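Long-range contact in protein RMD9, mitochondrial (Saccharomyces cerevisiae S288C, PDB 7A9X), which binds a twelve-nucleotide motif in the 3'-untranslated regions of yeast mitochondrial mRNAs and takes part in their processing or stability: residues N364-Y375 with F403-W414. Residues are numbered along the deposited sequence; the frame is centred on the assembly and turned at random.
Sequences NNTFFTIFFENY and FFNVMLTRASIW. With nucleotides of chain B.
Thr369 OG1 is gripped from both helices: it accepts a nearly straight bond from Arg410 NE (3.0 Å), lying in the guanidinium plane, and donates to Asn365 O (2.6 Å) one turn back. Arg410 NH1 makes a weak, bent bond to Asn365 OD1, and Arg410 NH2 reaches OP1 of U11 of chain B at 3.0 Å. A bend at chi2 (-68°) carries the guanidinium to Thr369 and this phosphate. The in-plane NE bond mainly sets the group's rotation, Asn365 adding its weak one; both residues are second shell to the phosphate. Val406 straddles the boundary between protein and RNA: CG1 packs on Asn365 CA, while Val406 CG2 meets O4' of U10 of chain B at 3.3 Å. Asn405 ND2 donates to O2 of that nucleotide's base, and Asn405 is held in turn by Glu401 and Tyr427.

Behind this polar edge the filling is aromatic. Phe368 turns its edge toward the face of Phe403 in an offset edge-to-face pair, and Met407 CB sits over one Phe368 face. Phe372 lies against Ala411 CA and points its own edge at the Trp414 face. Trp414 NE1 closes the far end on Tyr375 O (2.7 Å, 173°).

The two helices, crossing at -29°, run side by side in what are assigned as the sixth and seventh pentatricopeptide repeats, between helices 320-334 and 436-445, with helices 379-396 and 417-429 packing alongside.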
loop_
_atom_site.group_PDB
_atom_site.type_symbol
_atom_site.label_atom_id
_atom_site.label_comp_id
_atom_site.label_asym_id
_atom_site.label_seq_id
_atom_site.Cartn_x
_atom_site.Cartn_y
_atom_site.Cartn_z
ATOM N N ASN A 364 -3.244 -10.490 -6.420
ATOM C CA ASN A 364 -4.559 -11.063 -6.688
ATOM C C ASN A 364 -5.646 -9.996 -6.695
ATOM O O ASN A 364 -6.654 -10.146 -7.398
ATOM C CB ASN A 364 -4.868 -12.152 -5.662
ATOM C CG ASN A 364 -3.945 -13.348 -5.791
ATOM O OD1 ASN A 364 -3.520 -13.701 -6.892
ATOM N ND2 ASN A 364 -3.628 -13.978 -4.666
ATOM N N ASN A 365 -5.459 -8.915 -5.934
ATOM C CA ASN A 365 -6.408 -7.807 -5.974
ATOM C C ASN A 365 -6.490 -7.212 -7.373
ATOM O O ASN A 365 -7.583 -7.027 -7.921
ATOM C CB ASN A 365 -6.007 -6.738 -4.957
ATOM C CG ASN A 365 -6.977 -5.573 -4.922
ATOM O OD1 ASN A 365 -8.184 -5.749 -5.093
ATOM N ND2 ASN A 365 -6.453 -4.374 -4.704
ATOM N N THR A 366 -5.334 -6.910 -7.969
ATOM C CA THR A 366 -5.310 -6.375 -9.326
ATOM C C THR A 366 -5.887 -7.372 -10.324
ATOM O O THR A 366 -6.651 -6.992 -11.218
ATOM C CB THR A 366 -3.878 -5.999 -9.711
ATOM O OG1 THR A 366 -3.356 -5.070 -8.754
ATOM C CG2 THR A 366 -3.839 -5.367 -11.096
ATOM N N PHE A 367 -5.548 -8.655 -10.170
ATOM C CA PHE A 367 -5.945 -9.663 -11.148
ATOM C C PHE A 367 -7.450 -9.912 -11.118
ATOM O O PHE A 367 -8.106 -9.934 -12.165
ATOM C CB PHE A 367 -5.178 -10.960 -10.895
ATOM C CG PHE A 367 -5.659 -12.121 -11.712
ATOM C CD1 PHE A 367 -5.495 -12.131 -13.090
ATOM C CD2 PHE A 367 -6.271 -13.206 -11.104
ATOM C CE1 PHE A 367 -5.936 -13.199 -13.850
ATOM C CE2 PHE A 367 -6.714 -14.279 -11.855
ATOM C CZ PHE A 367 -6.547 -14.275 -13.232
ATOM N N PHE A 368 -8.017 -10.113 -9.926
ATOM C CA PHE A 368 -9.439 -10.419 -9.844
ATOM C C PHE A 368 -10.310 -9.196 -10.098
ATOM O O PHE A 368 -11.467 -9.347 -10.506
ATOM C CB PHE A 368 -9.771 -11.042 -8.488
ATOM C CG PHE A 368 -9.348 -12.480 -8.371
ATOM C CD1 PHE A 368 -9.827 -13.428 -9.262
ATOM C CD2 PHE A 368 -8.474 -12.883 -7.375
ATOM C CE1 PHE A 368 -9.439 -14.754 -9.159
ATOM C CE2 PHE A 368 -8.082 -14.208 -7.268
ATOM C CZ PHE A 368 -8.565 -15.143 -8.159
ATOM N N THR A 369 -9.783 -7.991 -9.868
ATOM C CA THR A 369 -10.494 -6.790 -10.290
ATOM C C THR A 369 -10.633 -6.760 -11.806
ATOM O O THR A 369 -11.713 -6.472 -12.337
ATOM C CB THR A 369 -9.765 -5.543 -9.783
ATOM O OG1 THR A 369 -9.707 -5.575 -8.351
ATOM C CG2 THR A 369 -10.483 -4.281 -10.224
ATOM N N ILE A 370 -9.552 -7.084 -12.516
ATOM C CA ILE A 370 -9.612 -7.192 -13.969
ATOM C C ILE A 370 -10.487 -8.371 -14.383
ATOM O O ILE A 370 -11.239 -8.286 -15.362
ATOM C CB ILE A 370 -8.188 -7.299 -14.545
ATOM C CG1 ILE A 370 -7.387 -6.041 -14.197
ATOM C CG2 ILE A 370 -8.229 -7.517 -16.051
ATOM C CD1 ILE A 370 -5.904 -6.154 -14.485
ATOM N N PHE A 371 -10.417 -9.482 -13.643
ATOM C CA PHE A 371 -11.215 -10.657 -13.987
ATOM C C PHE A 371 -12.702 -10.324 -14.010
ATOM O O PHE A 371 -13.387 -10.535 -15.018
ATOM C CB PHE A 371 -10.943 -11.801 -13.006
ATOM C CG PHE A 371 -11.773 -13.032 -13.270
ATOM C CD1 PHE A 371 -13.027 -13.186 -12.694
ATOM C CD2 PHE A 371 -11.303 -14.031 -14.106
ATOM C CE1 PHE A 371 -13.793 -14.315 -12.949
ATOM C CE2 PHE A 371 -12.062 -15.161 -14.362
ATOM C CZ PHE A 371 -13.307 -15.303 -13.785
ATOM N N PHE A 372 -13.223 -9.804 -12.899
ATOM C CA PHE A 372 -14.658 -9.575 -12.798
ATOM C C PHE A 372 -15.125 -8.355 -13.582
ATOM O O PHE A 372 -16.336 -8.185 -13.758
ATOM C CB PHE A 372 -15.062 -9.476 -11.327
ATOM C CG PHE A 372 -15.001 -10.796 -10.605
ATOM C CD1 PHE A 372 -16.063 -11.682 -10.664
ATOM C CD2 PHE A 372 -13.873 -11.161 -9.888
ATOM C CE1 PHE A 372 -16.007 -12.901 -10.015
ATOM C CE2 PHE A 372 -13.814 -12.376 -9.233
ATOM C CZ PHE A 372 -14.884 -13.247 -9.296
ATOM N N GLU A 373 -14.212 -7.510 -14.061
ATOM C CA GLU A 373 -14.607 -6.530 -15.066
ATOM C C GLU A 373 -14.781 -7.194 -16.425
ATOM O O GLU A 373 -15.702 -6.852 -17.175
ATOM C CB GLU A 373 -13.581 -5.401 -15.154
ATOM C CG GLU A 373 -13.581 -4.470 -13.958
ATOM C CD GLU A 373 -12.618 -3.316 -14.126
ATOM O OE1 GLU A 373 -12.067 -3.162 -15.237
ATOM O OE2 GLU A 373 -12.413 -2.566 -13.149
ATOM N N ASN A 374 -13.913 -8.155 -16.744
ATOM C CA ASN A 374 -14.014 -8.866 -18.013
ATOM C C ASN A 374 -15.262 -9.743 -18.053
ATOM O O ASN A 374 -16.011 -9.729 -19.037
ATOM C CB ASN A 374 -12.751 -9.699 -18.236
ATOM C CG ASN A 374 -12.724 -10.365 -19.595
ATOM O OD1 ASN A 374 -12.536 -9.704 -20.614
ATOM N ND2 ASN A 374 -12.899 -11.683 -19.617
ATOM N N TYR A 375 -15.510 -10.503 -16.988
ATOM C CA TYR A 375 -16.664 -11.398 -16.915
ATOM C C TYR A 375 -17.842 -10.761 -16.187
ATOM O O TYR A 375 -18.604 -11.448 -15.502
ATOM C CB TYR A 375 -16.262 -12.713 -16.256
ATOM C CG TYR A 375 -15.346 -13.555 -17.115
ATOM C CD1 TYR A 375 -15.843 -14.260 -18.209
ATOM C CD2 TYR A 375 -13.986 -13.640 -16.839
ATOM C CE1 TYR A 375 -15.013 -15.029 -19.001
ATOM C CE2 TYR A 375 -13.147 -14.407 -17.625
ATOM C CZ TYR A 375 -13.666 -15.099 -18.706
ATOM O OH TYR A 375 -12.837 -15.863 -19.494
ATOM N N PHE A 403 -6.518 -14.765 -1.267
ATOM C CA PHE A 403 -6.837 -15.226 -2.615
ATOM C C PHE A 403 -8.342 -15.387 -2.799
ATOM O O PHE A 403 -8.919 -14.877 -3.766
ATOM C CB PHE A 403 -6.112 -16.541 -2.903
ATOM C CG PHE A 403 -6.476 -17.163 -4.226
ATOM C CD1 PHE A 403 -5.911 -16.700 -5.404
ATOM C CD2 PHE A 403 -7.374 -18.220 -4.289
ATOM C CE1 PHE A 403 -6.239 -17.270 -6.621
ATOM C CE2 PHE A 403 -7.707 -18.796 -5.502
ATOM C CZ PHE A 403 -7.139 -18.322 -6.670
ATOM N N PHE A 404 -8.997 -16.089 -1.873
ATOM C CA PHE A 404 -10.442 -16.259 -1.949
ATOM C C PHE A 404 -11.205 -15.039 -1.443
ATOM O O PHE A 404 -12.340 -14.815 -1.876
ATOM C CB PHE A 404 -10.869 -17.506 -1.171
ATOM C CG PHE A 404 -10.735 -18.786 -1.954
ATOM C CD1 PHE A 404 -11.465 -18.979 -3.120
ATOM C CD2 PHE A 404 -9.894 -19.800 -1.520
ATOM C CE1 PHE A 404 -11.353 -20.157 -3.845
ATOM C CE2 PHE A 404 -9.776 -20.982 -2.239
ATOM C CZ PHE A 404 -10.507 -21.160 -3.404
ATOM N N ASN A 405 -10.608 -14.245 -0.549
ATOM C CA ASN A 405 -11.272 -13.031 -0.081
ATOM C C ASN A 405 -11.452 -12.026 -1.214
ATOM O O ASN A 405 -12.542 -11.461 -1.382
ATOM C CB ASN A 405 -10.483 -12.403 1.071
ATOM C CG ASN A 405 -10.482 -13.269 2.323
ATOM O OD1 ASN A 405 -11.333 -14.144 2.490
ATOM N ND2 ASN A 405 -9.526 -13.022 3.211
ATOM N N VAL A 406 -10.398 -11.792 -2.001
ATOM C CA VAL A 406 -10.503 -10.890 -3.147
ATOM C C VAL A 406 -11.509 -11.429 -4.156
ATOM O O VAL A 406 -12.359 -10.688 -4.666
ATOM C CB VAL A 406 -9.122 -10.679 -3.794
ATOM C CG1 VAL A 406 -9.253 -9.831 -5.045
ATOM C CG2 VAL A 406 -8.166 -10.036 -2.810
ATOM N N MET A 407 -11.425 -12.726 -4.459
ATOM C CA MET A 407 -12.355 -13.338 -5.403
ATOM C C MET A 407 -13.799 -13.145 -4.960
ATOM O O MET A 407 -14.650 -12.732 -5.756
ATOM C CB MET A 407 -12.031 -14.826 -5.552
ATOM C CG MET A 407 -12.800 -15.535 -6.655
ATOM S SD MET A 407 -12.586 -17.324 -6.603
ATOM C CE MET A 407 -10.803 -17.470 -6.641
ATOM N N LEU A 408 -14.092 -13.428 -3.687
ATOM C CA LEU A 408 -15.457 -13.303 -3.187
ATOM C C LEU A 408 -15.924 -11.852 -3.189
ATOM O O LEU A 408 -17.077 -11.569 -3.536
ATOM C CB LEU A 408 -15.553 -13.894 -1.781
ATOM C CG LEU A 408 -16.925 -13.820 -1.110
ATOM C CD1 LEU A 408 -17.973 -14.534 -1.949
ATOM C CD2 LEU A 408 -16.865 -14.409 0.287
ATOM N N THR A 409 -15.049 -10.923 -2.797
ATOM C CA THR A 409 -15.421 -9.511 -2.776
ATOM C C THR A 409 -15.839 -9.034 -4.160
ATOM O O THR A 409 -16.934 -8.488 -4.343
ATOM C CB THR A 409 -14.252 -8.667 -2.261
ATOM O OG1 THR A 409 -13.844 -9.131 -0.967
ATOM C CG2 THR A 409 -14.655 -7.204 -2.175
ATOM N N ARG A 410 -14.973 -9.241 -5.153
ATOM C CA ARG A 410 -15.249 -8.782 -6.506
ATOM C C ARG A 410 -16.379 -9.558 -7.175
ATOM O O ARG A 410 -16.983 -9.044 -8.121
ATOM C CB ARG A 410 -13.978 -8.873 -7.350
ATOM C CG ARG A 410 -12.786 -8.130 -6.759
ATOM C CD ARG A 410 -12.999 -6.620 -6.777
ATOM N NE ARG A 410 -11.849 -5.898 -6.238
ATOM C CZ ARG A 410 -11.825 -5.308 -5.045
ATOM N NH1 ARG A 410 -10.733 -4.677 -4.637
ATOM N NH2 ARG A 410 -12.897 -5.340 -4.265
ATOM N N ALA A 411 -16.686 -10.771 -6.704
ATOM C CA ALA A 411 -17.749 -11.561 -7.318
ATOM C C ALA A 411 -19.142 -11.024 -7.015
ATOM O O ALA A 411 -20.120 -11.562 -7.545
ATOM C CB ALA A 411 -17.654 -13.020 -6.868
ATOM N N SER A 412 -19.258 -9.985 -6.185
ATOM C CA SER A 412 -20.560 -9.398 -5.889
ATOM C C SER A 412 -21.234 -8.826 -7.127
ATOM O O SER A 412 -22.456 -8.638 -7.124
ATOM C CB SER A 412 -20.408 -8.306 -4.830
ATOM O OG SER A 412 -19.481 -7.319 -5.250
ATOM N N ILE A 413 -20.464 -8.536 -8.179
ATOM C CA ILE A 413 -21.039 -8.038 -9.424
ATOM C C ILE A 413 -21.962 -9.077 -10.049
ATOM O O ILE A 413 -22.948 -8.728 -10.711
ATOM C CB ILE A 413 -19.909 -7.615 -10.387
ATOM C CG1 ILE A 413 -19.332 -6.259 -9.975
ATOM C CG2 ILE A 413 -20.394 -7.560 -11.822
ATOM C CD1 ILE A 413 -18.427 -5.638 -11.026
ATOM N N TRP A 414 -21.678 -10.364 -9.836
ATOM C CA TRP A 414 -22.520 -11.405 -10.415
ATOM C C TRP A 414 -23.879 -11.484 -9.731
ATOM O O TRP A 414 -24.862 -11.886 -10.364
ATOM C CB TRP A 414 -21.806 -12.754 -10.350
ATOM C CG TRP A 414 -20.737 -12.892 -11.384
ATOM C CD1 TRP A 414 -20.513 -12.059 -12.442
ATOM C CD2 TRP A 414 -19.740 -13.918 -11.462
ATOM N NE1 TRP A 414 -19.441 -12.503 -13.177
ATOM C CE2 TRP A 414 -18.948 -13.643 -12.597
ATOM C CE3 TRP A 414 -19.440 -15.041 -10.686
ATOM C CZ2 TRP A 414 -17.874 -14.451 -12.972
ATOM C CZ3 TRP A 414 -18.374 -15.842 -11.060
ATOM C CH2 TRP A 414 -17.605 -15.542 -12.193
ATOM P P U B 10 -6.670 -3.481 -0.248
ATOM O OP1 U B 10 -7.468 -2.562 -1.099
ATOM O OP2 U B 10 -6.401 -3.114 1.167
ATOM O "O5'" U B 10 -7.384 -4.907 -0.269
ATOM C "C5'" U B 10 -7.976 -5.419 -1.455
ATOM C "C4'" U B 10 -8.725 -6.698 -1.176
ATOM O "O4'" U B 10 -7.815 -7.659 -0.589
ATOM C "C3'" U B 10 -9.866 -6.583 -0.172
ATOM O "O3'" U B 10 -11.082 -6.188 -0.787
ATOM C "C2'" U B 10 -9.935 -7.976 0.448
ATOM O "O2'" U B 10 -10.720 -8.849 -0.349
ATOM C "C1'" U B 10 -8.475 -8.430 0.388
ATOM N N1 U B 10 -7.763 -8.266 1.677
ATOM C C2 U B 10 -7.653 -9.377 2.493
ATOM O O2 U B 10 -8.119 -10.463 2.197
ATOM N N3 U B 10 -6.974 -9.167 3.667
ATOM C C4 U B 10 -6.406 -7.985 4.096
ATOM O O4 U B 10 -5.827 -7.954 5.182
ATOM C C5 U B 10 -6.561 -6.883 3.196
ATOM C C6 U B 10 -7.215 -7.058 2.046
ATOM P P U B 11 -11.770 -4.786 -0.412
ATOM O OP1 U B 11 -12.816 -4.496 -1.428
ATOM O OP2 U B 11 -10.691 -3.793 -0.177
ATOM O "O5'" U B 11 -12.491 -5.071 0.981
ATOM C "C5'" U B 11 -13.601 -5.950 1.066
ATOM C "C4'" U B 11 -14.005 -6.191 2.497
ATOM O "O4'" U B 11 -12.973 -6.952 3.179
ATOM C "C3'" U B 11 -14.176 -4.953 3.361
ATOM O "O3'" U B 11 -15.418 -4.303 3.166
ATOM C "C2'" U B 11 -13.984 -5.504 4.767
ATOM O "O2'" U B 11 -15.152 -6.179 5.208
ATOM C "C1'" U B 11 -12.890 -6.545 4.530
ATOM N N1 U B 11 -11.539 -5.992 4.768
ATOM C C2 U B 11 -11.128 -5.815 6.077
ATOM O O2 U B 11 -11.823 -6.092 7.041
ATOM N N3 U B 11 -9.862 -5.302 6.217
ATOM C C4 U B 11 -8.991 -4.956 5.204
ATOM O O4 U B 11 -7.882 -4.501 5.486
ATOM C C5 U B 11 -9.492 -5.168 3.882
ATOM C C6 U B 11 -10.719 -5.667 3.715
#